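Side-chain contacts in probable fumarate reductase Ifc3 (Shewanella frigidimarina, PDB 1QO8), which reduces fumarate to succinate in vitro, using FAD and four covalently bound hemes c per subunit, and may serve an alternative route of electron transport to iron(III): residues C68-G71 with P75-Y78; L138-A143 with N558-A563; M343-E346 with S350-D353; Q419-K422 with M426-G429. All coordinates share one frame; numbering follows the deposited sequence.

Interaction 1: residues C68-G71 with P75-Y78; sequences CHKG and PKFY. With HEM (protoporphyrin IX containing Fe), chain D.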
loop_
_atom_site.group_PDB
_atom_site.type_symbol
_atom_site.label_atom_id
_atom_site.label_comp_id
_atom_site.label_asym_id
_atom_site.label_seq_id
_atom_site.Cartn_x
_atom_site.Cartn_y
_atom_site.Cartn_z
ATOM N N CYS A 68 23.489 4.832 27.264
ATOM C CA CYS A 68 22.781 5.482 28.320
ATOM C C CYS A 68 23.469 6.722 28.947
ATOM O O CYS A 68 22.732 7.631 29.344
ATOM C CB CYS A 68 22.623 4.457 29.513
ATOM S SG CYS A 68 21.805 2.901 28.894
ATOM N N HIS A 69 24.712 6.525 29.456
ATOM C CA HIS A 69 25.310 7.650 30.181
ATOM C C HIS A 69 25.586 8.754 29.127
ATOM O O HIS A 69 26.120 8.350 28.118
ATOM C CB HIS A 69 26.663 7.292 30.793
ATOM C CG HIS A 69 26.349 6.343 31.954
ATOM N ND1 HIS A 69 25.826 6.892 33.101
ATOM C CD2 HIS A 69 26.489 5.039 32.145
ATOM C CE1 HIS A 69 25.704 5.959 34.012
ATOM N NE2 HIS A 69 26.083 4.829 33.477
ATOM N N LYS A 70 25.254 10.014 29.350
ATOM C CA LYS A 70 25.613 10.992 28.300
ATOM C C LYS A 70 26.684 11.954 28.760
ATOM O O LYS A 70 26.671 12.489 29.892
ATOM C CB LYS A 70 24.300 11.728 27.937
ATOM C CG LYS A 70 23.308 10.897 27.123
ATOM C CD LYS A 70 23.720 10.452 25.740
ATOM C CE LYS A 70 22.897 9.250 25.216
ATOM N NZ LYS A 70 23.284 8.866 23.809
ATOM N N GLY A 71 27.532 12.414 27.843
ATOM C CA GLY A 71 28.499 13.475 28.121
ATOM C C GLY A 71 27.876 14.758 28.594
ATOM O O GLY A 71 28.343 15.441 29.524
ATOM N N PRO A 75 20.885 11.806 31.009
ATOM C CA PRO A 75 21.069 10.392 30.707
ATOM C C PRO A 75 19.788 9.658 30.243
ATOM O O PRO A 75 18.670 10.124 30.479
ATOM C CB PRO A 75 21.639 9.916 32.041
ATOM C CG PRO A 75 21.022 10.735 33.080
ATOM C CD PRO A 75 20.648 12.045 32.461
ATOM N N LYS A 76 19.908 8.622 29.436
ATOM C CA LYS A 76 18.878 7.705 28.993
ATOM C C LYS A 76 19.054 6.355 29.744
ATOM O O LYS A 76 20.061 5.697 29.589
ATOM C CB LYS A 76 18.925 7.304 27.507
ATOM C CG LYS A 76 18.451 8.588 26.782
ATOM C CD LYS A 76 18.394 8.419 25.248
ATOM C CE LYS A 76 18.565 9.816 24.632
ATOM N NZ LYS A 76 19.666 9.852 23.645
ATOM N N PHE A 77 18.009 6.011 30.492
ATOM C CA PHE A 77 17.975 4.603 30.969
ATOM C C PHE A 77 17.438 3.800 29.842
ATOM O O PHE A 77 16.171 3.626 29.769
ATOM C CB PHE A 77 17.057 4.585 32.222
ATOM C CG PHE A 77 16.968 3.200 32.830
ATOM C CD1 PHE A 77 18.124 2.455 33.068
ATOM C CD2 PHE A 77 15.708 2.759 33.239
ATOM C CE1 PHE A 77 18.010 1.216 33.704
ATOM C CE2 PHE A 77 15.634 1.546 33.926
ATOM C CZ PHE A 77 16.759 0.801 34.124
ATOM N N TYR A 78 18.253 3.168 29.013
ATOM C CA TYR A 78 17.722 2.790 27.704
ATOM C C TYR A 78 16.729 1.604 27.877
ATOM O O TYR A 78 15.957 1.313 26.966
ATOM C CB TYR A 78 18.797 2.274 26.751
ATOM C CG TYR A 78 18.453 2.487 25.282
ATOM C CD1 TYR A 78 18.780 3.681 24.619
ATOM C CD2 TYR A 78 17.858 1.496 24.540
ATOM C CE1 TYR A 78 18.460 3.895 23.256
ATOM C CE2 TYR A 78 17.560 1.668 23.193
ATOM C CZ TYR A 78 17.905 2.859 22.558
ATOM O OH TYR A 78 17.619 2.965 21.227
HETATM C CHA HEM D . 25.729 3.509 37.247
HETATM C CHB HEM D . 29.547 3.194 34.372
HETATM C CHC HEM D . 27.010 1.341 30.728
HETATM C CHD HEM D . 23.073 2.517 33.326
HETATM C C1A HEM D . 27.020 3.546 36.773
HETATM C C2A HEM D . 28.203 3.977 37.563
HETATM C C3A HEM D . 29.240 3.865 36.787
HETATM C C4A HEM D . 28.797 3.400 35.474
HETATM C CMA HEM D . 30.757 4.168 37.027
HETATM C CAA HEM D . 28.080 4.424 39.034
HETATM C CBA HEM D . 27.981 3.199 40.007
HETATM C CGA HEM D . 29.064 2.199 39.710
HETATM O O1A HEM D . 30.248 2.665 39.770
HETATM O O2A HEM D . 28.735 1.023 39.378
HETATM C C1B HEM D . 29.238 2.573 33.168
HETATM C C2B HEM D . 30.139 2.070 32.206
HETATM C C3B HEM D . 29.447 1.477 31.259
HETATM C C4B HEM D . 28.058 1.706 31.528
HETATM C CMB HEM D . 31.697 2.173 32.397
HETATM C CAB HEM D . 29.911 0.580 30.106
HETATM C CBB HEM D . 30.960 -0.272 30.214
HETATM C C1C HEM D . 25.705 1.553 31.144
HETATM C C2C HEM D . 24.547 1.290 30.289
HETATM C C3C HEM D . 23.483 1.556 31.024
HETATM C C4C HEM D . 23.917 2.117 32.301
HETATM C CMC HEM D . 24.735 0.770 28.859
HETATM C CAC HEM D . 21.971 1.390 30.770
HETATM C CBC HEM D . 21.437 0.215 30.228
HETATM C C1D HEM D . 23.431 2.771 34.619
HETATM C C2D HEM D . 22.545 3.043 35.700
HETATM C C3D HEM D . 23.299 3.343 36.750
HETATM C C4D HEM D . 24.684 3.240 36.382
HETATM C CMD HEM D . 20.980 2.969 35.640
HETATM C CAD HEM D . 22.778 3.605 38.218
HETATM C CBD HEM D . 22.847 2.256 38.967
HETATM C CGD HEM D . 23.224 2.468 40.406
HETATM O O1D HEM D . 22.231 2.871 41.088
HETATM O O2D HEM D . 24.422 2.258 40.740
HETATM N NA HEM D . 27.447 3.227 35.524
HETATM N NB HEM D . 27.926 2.325 32.766
HETATM N NC HEM D . 25.269 2.087 32.296
HETATM N ND HEM D . 24.790 2.928 35.027
HETATM FE FE HEM D . 26.390 2.591 33.900
HETATM O O HOH W 1 22.168 11.404 22.844
#

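Interaction 2: residues L138-A143 with N558-A563; sequences LAAKKA and NAAKHA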
loop_
_atom_site.group_PDB
_atom_site.type_symbol
_atom_site.label_atom_id
_atom_site.label_comp_id
_atom_site.label_asym_id
_atom_site.label_seq_id
_atom_site.Cartn_x
_atom_site.Cartn_y
_atom_site.Cartn_z
ATOM N N LEU A 138 28.907 -10.190 6.590
ATOM C CA LEU A 138 29.850 -11.295 6.697
ATOM C C LEU A 138 29.922 -12.046 5.377
ATOM O O LEU A 138 31.026 -12.511 4.972
ATOM C CB LEU A 138 29.520 -12.267 7.840
ATOM C CG LEU A 138 29.742 -11.763 9.270
ATOM C CD1 LEU A 138 28.761 -12.357 10.290
ATOM C CD2 LEU A 138 31.189 -11.985 9.725
ATOM N N ALA A 139 28.791 -12.271 4.687
ATOM C CA ALA A 139 28.871 -12.923 3.381
ATOM C C ALA A 139 29.523 -12.003 2.336
ATOM O O ALA A 139 30.085 -12.475 1.326
ATOM C CB ALA A 139 27.501 -13.346 2.872
ATOM N N ALA A 140 29.368 -10.687 2.496
ATOM C CA ALA A 140 29.981 -9.842 1.449
ATOM C C ALA A 140 31.509 -9.855 1.666
ATOM O O ALA A 140 32.231 -9.884 0.664
ATOM C CB ALA A 140 29.382 -8.473 1.348
ATOM N N LYS A 141 31.955 -9.837 2.915
ATOM C CA LYS A 141 33.367 -9.886 3.272
ATOM C C LYS A 141 33.963 -11.243 2.895
ATOM O O LYS A 141 35.005 -11.277 2.235
ATOM C CB LYS A 141 33.565 -9.645 4.755
ATOM C CG LYS A 141 34.865 -9.131 5.334
ATOM C CD LYS A 141 35.128 -7.718 4.877
ATOM C CE LYS A 141 35.421 -6.685 5.933
ATOM N NZ LYS A 141 36.717 -6.890 6.657
ATOM N N LYS A 142 33.317 -12.360 3.231
ATOM C CA LYS A 142 33.720 -13.648 2.722
ATOM C C LYS A 142 33.856 -13.704 1.195
ATOM O O LYS A 142 34.679 -14.479 0.685
ATOM C CB LYS A 142 32.768 -14.804 3.138
ATOM C CG LYS A 142 33.255 -16.151 2.624
ATOM C CD LYS A 142 32.723 -17.370 3.339
ATOM C CE LYS A 142 33.446 -18.652 2.941
ATOM N NZ LYS A 142 34.587 -18.911 3.893
ATOM N N ALA A 143 32.995 -12.994 0.467
ATOM C CA ALA A 143 33.022 -13.070 -0.988
ATOM C C ALA A 143 34.162 -12.200 -1.522
ATOM O O ALA A 143 34.661 -12.488 -2.596
ATOM C CB ALA A 143 31.734 -12.696 -1.669
ATOM N N ASN A 558 25.384 -11.839 -3.337
ATOM C CA ASN A 558 25.125 -11.156 -4.614
ATOM C C ASN A 558 25.554 -9.708 -4.614
ATOM O O ASN A 558 26.047 -9.181 -5.626
ATOM C CB ASN A 558 23.662 -11.254 -5.017
ATOM C CG ASN A 558 23.296 -12.718 -5.237
ATOM O OD1 ASN A 558 23.674 -13.243 -6.274
ATOM N ND2 ASN A 558 22.631 -13.411 -4.356
ATOM N N ALA A 559 25.457 -8.996 -3.483
ATOM C CA ALA A 559 25.987 -7.654 -3.422
ATOM C C ALA A 559 27.485 -7.640 -3.762
ATOM O O ALA A 559 27.941 -6.699 -4.413
ATOM C CB ALA A 559 25.781 -7.020 -2.056
ATOM N N ALA A 560 28.247 -8.606 -3.251
ATOM C CA ALA A 560 29.697 -8.608 -3.369
ATOM C C ALA A 560 30.094 -8.993 -4.800
ATOM O O ALA A 560 30.940 -8.331 -5.401
ATOM C CB ALA A 560 30.389 -9.541 -2.394
ATOM N N LYS A 561 29.420 -10.005 -5.307
ATOM C CA LYS A 561 29.604 -10.480 -6.665
ATOM C C LYS A 561 29.367 -9.349 -7.666
ATOM O O LYS A 561 30.142 -9.130 -8.613
ATOM C CB LYS A 561 28.722 -11.710 -6.927
ATOM C CG LYS A 561 29.475 -13.007 -6.714
ATOM C CD LYS A 561 28.766 -14.301 -6.406
ATOM C CE LYS A 561 27.707 -14.769 -7.375
ATOM N NZ LYS A 561 27.117 -16.110 -7.059
ATOM N N HIS A 562 28.381 -8.480 -7.376
ATOM C CA HIS A 562 28.056 -7.406 -8.300
ATOM C C HIS A 562 29.068 -6.284 -8.182
ATOM O O HIS A 562 29.322 -5.574 -9.162
ATOM C CB HIS A 562 26.646 -6.912 -7.985
ATOM C CG HIS A 562 26.216 -5.727 -8.798
ATOM N ND1 HIS A 562 26.413 -4.419 -8.347
ATOM C CD2 HIS A 562 25.647 -5.658 -10.007
ATOM C CE1 HIS A 562 25.904 -3.615 -9.253
ATOM N NE2 HIS A 562 25.424 -4.343 -10.260
ATOM N N ALA A 563 29.648 -6.092 -6.993
ATOM C CA ALA A 563 30.672 -5.084 -6.807
ATOM C C ALA A 563 32.021 -5.452 -7.415
ATOM O O ALA A 563 32.725 -4.612 -7.927
ATOM C CB ALA A 563 30.925 -4.789 -5.332
#

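Interaction 3: residues M343-E346 with S350-D353; sequences MAKE and SMTD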
loop_
_atom_site.group_PDB
_atom_site.type_symbol
_atom_site.label_atom_id
_atom_site.label_comp_id
_atom_site.label_asym_id
_atom_site.label_seq_id
_atom_site.Cartn_x
_atom_site.Cartn_y
_atom_site.Cartn_z
ATOM N N MET A 343 12.702 4.724 1.533
ATOM C CA MET A 343 13.772 5.132 0.630
ATOM C C MET A 343 13.691 4.349 -0.689
ATOM O O MET A 343 14.011 4.849 -1.766
ATOM C CB MET A 343 15.176 4.814 1.236
ATOM C CG MET A 343 15.504 5.872 2.264
ATOM S SD MET A 343 17.101 5.654 3.064
ATOM C CE MET A 343 17.211 3.991 3.613
ATOM N N ALA A 344 13.282 3.094 -0.602
ATOM C CA ALA A 344 13.151 2.229 -1.767
ATOM C C ALA A 344 11.994 2.689 -2.650
ATOM O O ALA A 344 12.122 2.866 -3.889
ATOM C CB ALA A 344 13.126 0.731 -1.519
ATOM N N LYS A 345 10.865 2.978 -2.079
ATOM C CA LYS A 345 9.668 3.434 -2.727
ATOM C C LYS A 345 9.914 4.752 -3.496
ATOM O O LYS A 345 9.565 4.895 -4.642
ATOM C CB LYS A 345 8.574 3.683 -1.670
ATOM C CG LYS A 345 7.209 3.758 -2.374
ATOM C CD LYS A 345 6.076 4.351 -1.548
ATOM C CE LYS A 345 6.427 5.188 -0.346
ATOM N NZ LYS A 345 5.272 5.639 0.514
ATOM N N GLU A 346 10.577 5.682 -2.864
ATOM C CA GLU A 346 10.952 6.998 -3.329
ATOM C C GLU A 346 11.803 6.920 -4.604
ATOM O O GLU A 346 11.695 7.861 -5.377
ATOM C CB GLU A 346 11.684 7.696 -2.192
ATOM C CG GLU A 346 12.039 9.143 -2.329
ATOM C CD GLU A 346 13.092 9.696 -1.411
ATOM O OE1 GLU A 346 13.373 9.203 -0.283
ATOM O OE2 GLU A 346 13.728 10.709 -1.878
ATOM N N SER A 350 9.394 -1.386 -6.630
ATOM C CA SER A 350 8.126 -1.995 -6.240
ATOM C C SER A 350 8.153 -2.691 -4.867
ATOM O O SER A 350 9.248 -2.955 -4.380
ATOM C CB SER A 350 7.746 -3.008 -7.294
ATOM O OG SER A 350 8.649 -4.049 -7.556
ATOM N N MET A 351 6.981 -3.006 -4.346
ATOM C CA MET A 351 6.727 -3.594 -3.073
ATOM C C MET A 351 6.005 -4.929 -3.220
ATOM O O MET A 351 5.434 -5.260 -4.292
ATOM C CB MET A 351 5.909 -2.694 -2.168
ATOM C CG MET A 351 6.269 -1.230 -1.943
ATOM S SD MET A 351 7.844 -1.200 -1.070
ATOM C CE MET A 351 8.821 -0.016 -2.001
ATOM N N THR A 352 6.043 -5.771 -2.228
ATOM C CA THR A 352 5.287 -7.058 -2.265
ATOM C C THR A 352 4.383 -7.117 -1.037
ATOM O O THR A 352 4.899 -6.966 0.125
ATOM C CB THR A 352 6.231 -8.276 -2.282
ATOM O OG1 THR A 352 7.039 -8.324 -3.459
ATOM C CG2 THR A 352 5.503 -9.632 -2.225
ATOM N N ASP A 353 3.095 -7.394 -1.208
ATOM C CA ASP A 353 2.183 -7.460 -0.067
ATOM C C ASP A 353 2.407 -6.342 0.934
ATOM O O ASP A 353 2.372 -6.574 2.188
ATOM C CB ASP A 353 2.272 -8.827 0.693
ATOM C CG ASP A 353 2.175 -10.048 -0.188
ATOM O OD1 ASP A 353 1.347 -10.012 -1.155
ATOM O OD2 ASP A 353 2.858 -11.085 -0.008
#

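Interaction 4: residues Q419-K422 with M426-G429; sequences QLYK and MVRG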
loop_
_atom_site.group_PDB
_atom_site.type_symbol
_atom_site.label_atom_id
_atom_site.label_comp_id
_atom_site.label_asym_id
_atom_site.label_seq_id
_atom_site.Cartn_x
_atom_site.Cartn_y
_atom_site.Cartn_z
ATOM N N GLN A 419 -3.058 -18.651 43.137
ATOM C CA GLN A 419 -2.976 -20.021 42.634
ATOM C C GLN A 419 -2.297 -20.035 41.291
ATOM O O GLN A 419 -1.510 -20.887 40.839
ATOM C CB GLN A 419 -4.381 -20.746 42.559
ATOM C CG GLN A 419 -5.325 -20.402 43.705
ATOM C CD GLN A 419 -6.765 -20.868 43.443
ATOM O OE1 GLN A 419 -7.078 -22.050 43.244
ATOM N NE2 GLN A 419 -7.695 -19.956 43.265
ATOM N N LEU A 420 -2.750 -19.078 40.398
ATOM C CA LEU A 420 -2.105 -19.052 39.093
ATOM C C LEU A 420 -0.634 -18.646 39.323
ATOM O O LEU A 420 0.206 -19.221 38.701
ATOM C CB LEU A 420 -2.732 -18.012 38.107
ATOM C CG LEU A 420 -2.367 -18.244 36.646
ATOM C CD1 LEU A 420 -3.575 -17.834 35.748
ATOM C CD2 LEU A 420 -1.174 -17.381 36.175
ATOM N N TYR A 421 -0.385 -17.646 40.126
ATOM C CA TYR A 421 0.987 -17.125 40.305
ATOM C C TYR A 421 1.878 -18.281 40.719
ATOM O O TYR A 421 2.939 -18.494 40.134
ATOM C CB TYR A 421 1.071 -16.058 41.394
ATOM C CG TYR A 421 2.430 -15.370 41.571
ATOM C CD1 TYR A 421 2.750 -14.250 40.794
ATOM C CD2 TYR A 421 3.337 -15.792 42.551
ATOM C CE1 TYR A 421 3.948 -13.606 41.002
ATOM C CE2 TYR A 421 4.548 -15.191 42.760
ATOM C CZ TYR A 421 4.856 -14.067 41.931
ATOM O OH TYR A 421 6.023 -13.368 42.107
ATOM N N LYS A 422 1.360 -19.054 41.721
ATOM C CA LYS A 422 2.195 -20.144 42.250
ATOM C C LYS A 422 2.346 -21.246 41.238
ATOM O O LYS A 422 3.347 -21.908 41.356
ATOM C CB LYS A 422 1.702 -20.822 43.535
ATOM C CG LYS A 422 2.091 -20.095 44.780
ATOM C CD LYS A 422 1.786 -20.819 46.072
ATOM C CE LYS A 422 0.352 -21.328 46.146
ATOM N NZ LYS A 422 -0.017 -21.837 47.504
ATOM N N MET A 426 6.233 -18.515 34.329
ATOM C CA MET A 426 6.103 -17.391 33.375
ATOM C C MET A 426 5.516 -16.148 33.961
ATOM O O MET A 426 6.100 -15.059 33.884
ATOM C CB MET A 426 5.288 -17.854 32.169
ATOM C CG MET A 426 4.908 -16.726 31.215
ATOM S SD MET A 426 3.827 -17.342 29.904
ATOM C CE MET A 426 4.768 -18.708 29.245
ATOM N N VAL A 427 4.564 -16.129 34.855
ATOM C CA VAL A 427 3.972 -14.893 35.361
ATOM C C VAL A 427 4.829 -14.365 36.486
ATOM O O VAL A 427 4.853 -13.137 36.804
ATOM C CB VAL A 427 2.571 -15.420 35.814
ATOM C CG1 VAL A 427 2.085 -14.735 37.035
ATOM C CG2 VAL A 427 1.589 -15.555 34.619
ATOM N N ARG A 428 5.533 -15.263 37.181
ATOM C CA ARG A 428 6.544 -14.832 38.171
ATOM C C ARG A 428 7.667 -14.040 37.413
ATOM O O ARG A 428 8.092 -13.039 37.956
ATOM C CB ARG A 428 7.086 -16.011 38.943
ATOM C CG ARG A 428 8.073 -16.190 40.052
ATOM C CD ARG A 428 7.708 -17.335 41.047
ATOM N NE ARG A 428 6.691 -18.331 40.738
ATOM C CZ ARG A 428 6.602 -19.576 40.284
ATOM N NH1 ARG A 428 7.581 -20.440 39.938
ATOM N NH2 ARG A 428 5.352 -20.113 40.127
ATOM N N GLY A 429 8.022 -14.447 36.239
ATOM C CA GLY A 429 8.977 -13.698 35.361
ATOM C C GLY A 429 8.374 -12.326 35.060
ATOM O O GLY A 429 9.133 -11.335 35.129
#

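Interaction 1: residues C68-G71 with P75-Y78
Lys70 lies across Pro75 and Lys76. Its CB points toward segment 75-78, and its CG comes nearest to Pro75 CA. The chain bends here (chi2 -64°), and CE reaches Lys76 NZ at 3.6 Å. The NZ of Lys70 ends 3.8 Å from Lys76 NZ, a pair of like charges. One water bridges the two ammonium groups and probably eases their approach: it accepts a bond from Lys70 NZ at 2.9 Å and another from Lys76 NZ at 3.1 Å. Lys70 NZ also donates to Thr66 O, while Lys76 has a long, weak ion pair with Glu73. Between the backbones, Lys76 N donates to Cys68 O at 3.0 Å. Tyr78 N makes a longer bond, 3.6 Å, to Cys68 SG. The Tyr78 ring leads away to Phe155, meeting it edge-to-face. The Cys68 sulfur, SG, sits 2.4 Å from HEM CAC, consistent with the thioether link of a c-type heme. His69 NE2 binds the iron of the same heme at 2.3 Å, with His56 as the other axial ligand. The contact is thus part of a heme site in the cytochrome domain. Both segments lie in the long loop region between helix 43-46 and helix 107-115.

Interaction 2: residues L138-A143 with N558-A563
Ala140, Ala143 and Ala560 have no side-chain torsions, and the helical backbone alone places their methyl groups. The backbone of Ala560 (phi -75°, psi -44°) and its place on the inward side of its helix direct CB toward the other helix, between Ala140 and Ala143. These two lie three residues apart and so project on the same side of their helix. Ala143 CB points at Ala560 and meets its CB at 3.5 Å. Ala140 CB lies at the flank, 4.0 Å from Ala560 CB. The Ala560 methyl also touches the backbone, its CB lying 3.6 Å from Ala140 O. Small side chains let the helices come close: Ala140 CA and Ala560 CA are 5.0 Å apart. Strand 124-127 leads through a GxGxxG sequence, whose last glycine lies in helix 131-143. This is consistent with the first strand-turn-helix of a Rossmann-type FAD-binding fold. Helix 543-563 is the C-terminal helix of the chain. Ala140 and Ala559 both pack on Val124 of strand 124-127, and Ala560 also touches Ala145, just past the end of helix 131-143. On helix 543-563, His562 is held through both ring nitrogens, ND1 bonding to Ser303 OG and NE2 to Asp522 OD1.

Interaction 3: residues M343-E346 with S350-D353
Met351 packs its terminal methyl against the helix at Ala344 and Lys345, and this methyl makes the whole of the direct contact. CE lies 3.6 Å from Lys345 CA and 3.7 Å from Lys345 CB. It is also 3.6 Å from Lys345 N, so the methyl rests on the backbone of the helix as well as on the root of a side chain. CE also meets Ala344 CB, more distantly, at 4.4 Å. The Met351 side chain folds to do this. CG is anti to the carbonyl carbon (chi1 -49°), and bends at chi2 (-66°) and chi3 (132°) bring first the sulfur and then the methyl to the helix. The side chain crosses that of Lys345 at about a right angle.

The polar end of Lys345 goes to another partner. Its chain runs past the methyl, bends, and takes NZ to Tyr320 O of the second subunit, while also making a cation-pi contact with that tyrosine.

Backbone bonds bind the second segment into a sheet, with Thr352 paired to Gly504, and Ala344 and Met351 both lean on Val505. The arrangement is a helix followed by a strand in the FAD-binding domain: a short link joins helix 339-346 to strand 351-352, which pairs antiparallel with strand 489-505, at the interface with the second subunit.

Interaction 4: residues Q419-K422 with M426-G429
Val427 fills the close side of this contact, with one methyl for each of two partners. Its CG2 meets Leu420 CD2 at 3.7 Å, the two side chains crossing at about a right angle. CG1 of Val427 meets Tyr421 CD1 at 3.8 Å. Leu420 and Val427 are buried. The Tyr421 ring also passes near the Arg428 backbone, CE1 lying 4.0 Å from Arg428 CA. The Tyr421 OH bonds to Asp431, and the ring stacks on Tyr490.

The other side is more exposed. Lys422 points away. Arg428 starts with CG anti to its own N (chi1 -179°), then bends at chi2 and chi3 back to the C-terminal end of helix 418-423. There NH2 donates to a lone pair of Tyr421 O at 2.9 Å, near the guanidinium plane, the one hydrogen bond between the segments. The positive charge would probably be favourable at this carbonyl end.

The helix pair probably belongs to the mobile capping domain of this family, and Met426 touches Ser372, which by similarity binds substrate. Helices 418-423 and 425-432 are two short helices in immediate succession. Strand 412-417 leads into them, and Val427 rests on Val375 of helix 374-377.

How the interactions relate
From the N terminus, interaction 1 comes first and closes a short loop in the cytochrome domain, before the flavoprotein region begins. Interaction 2 then opens at 138-143 and closes only at 558-563. It brings the ends of the flavin domain together across a span of over 400 residues. Interactions 3 and 4 are nested within that span. They follow each other in series without crossing, and each closes a short link: helix to strand at 343-353, helix to helix at 419-429. None of the four touches another. Interactions 2 and 3 have centres about 23 Å apart, whereas interaction 4 lies across the chain's centre from both.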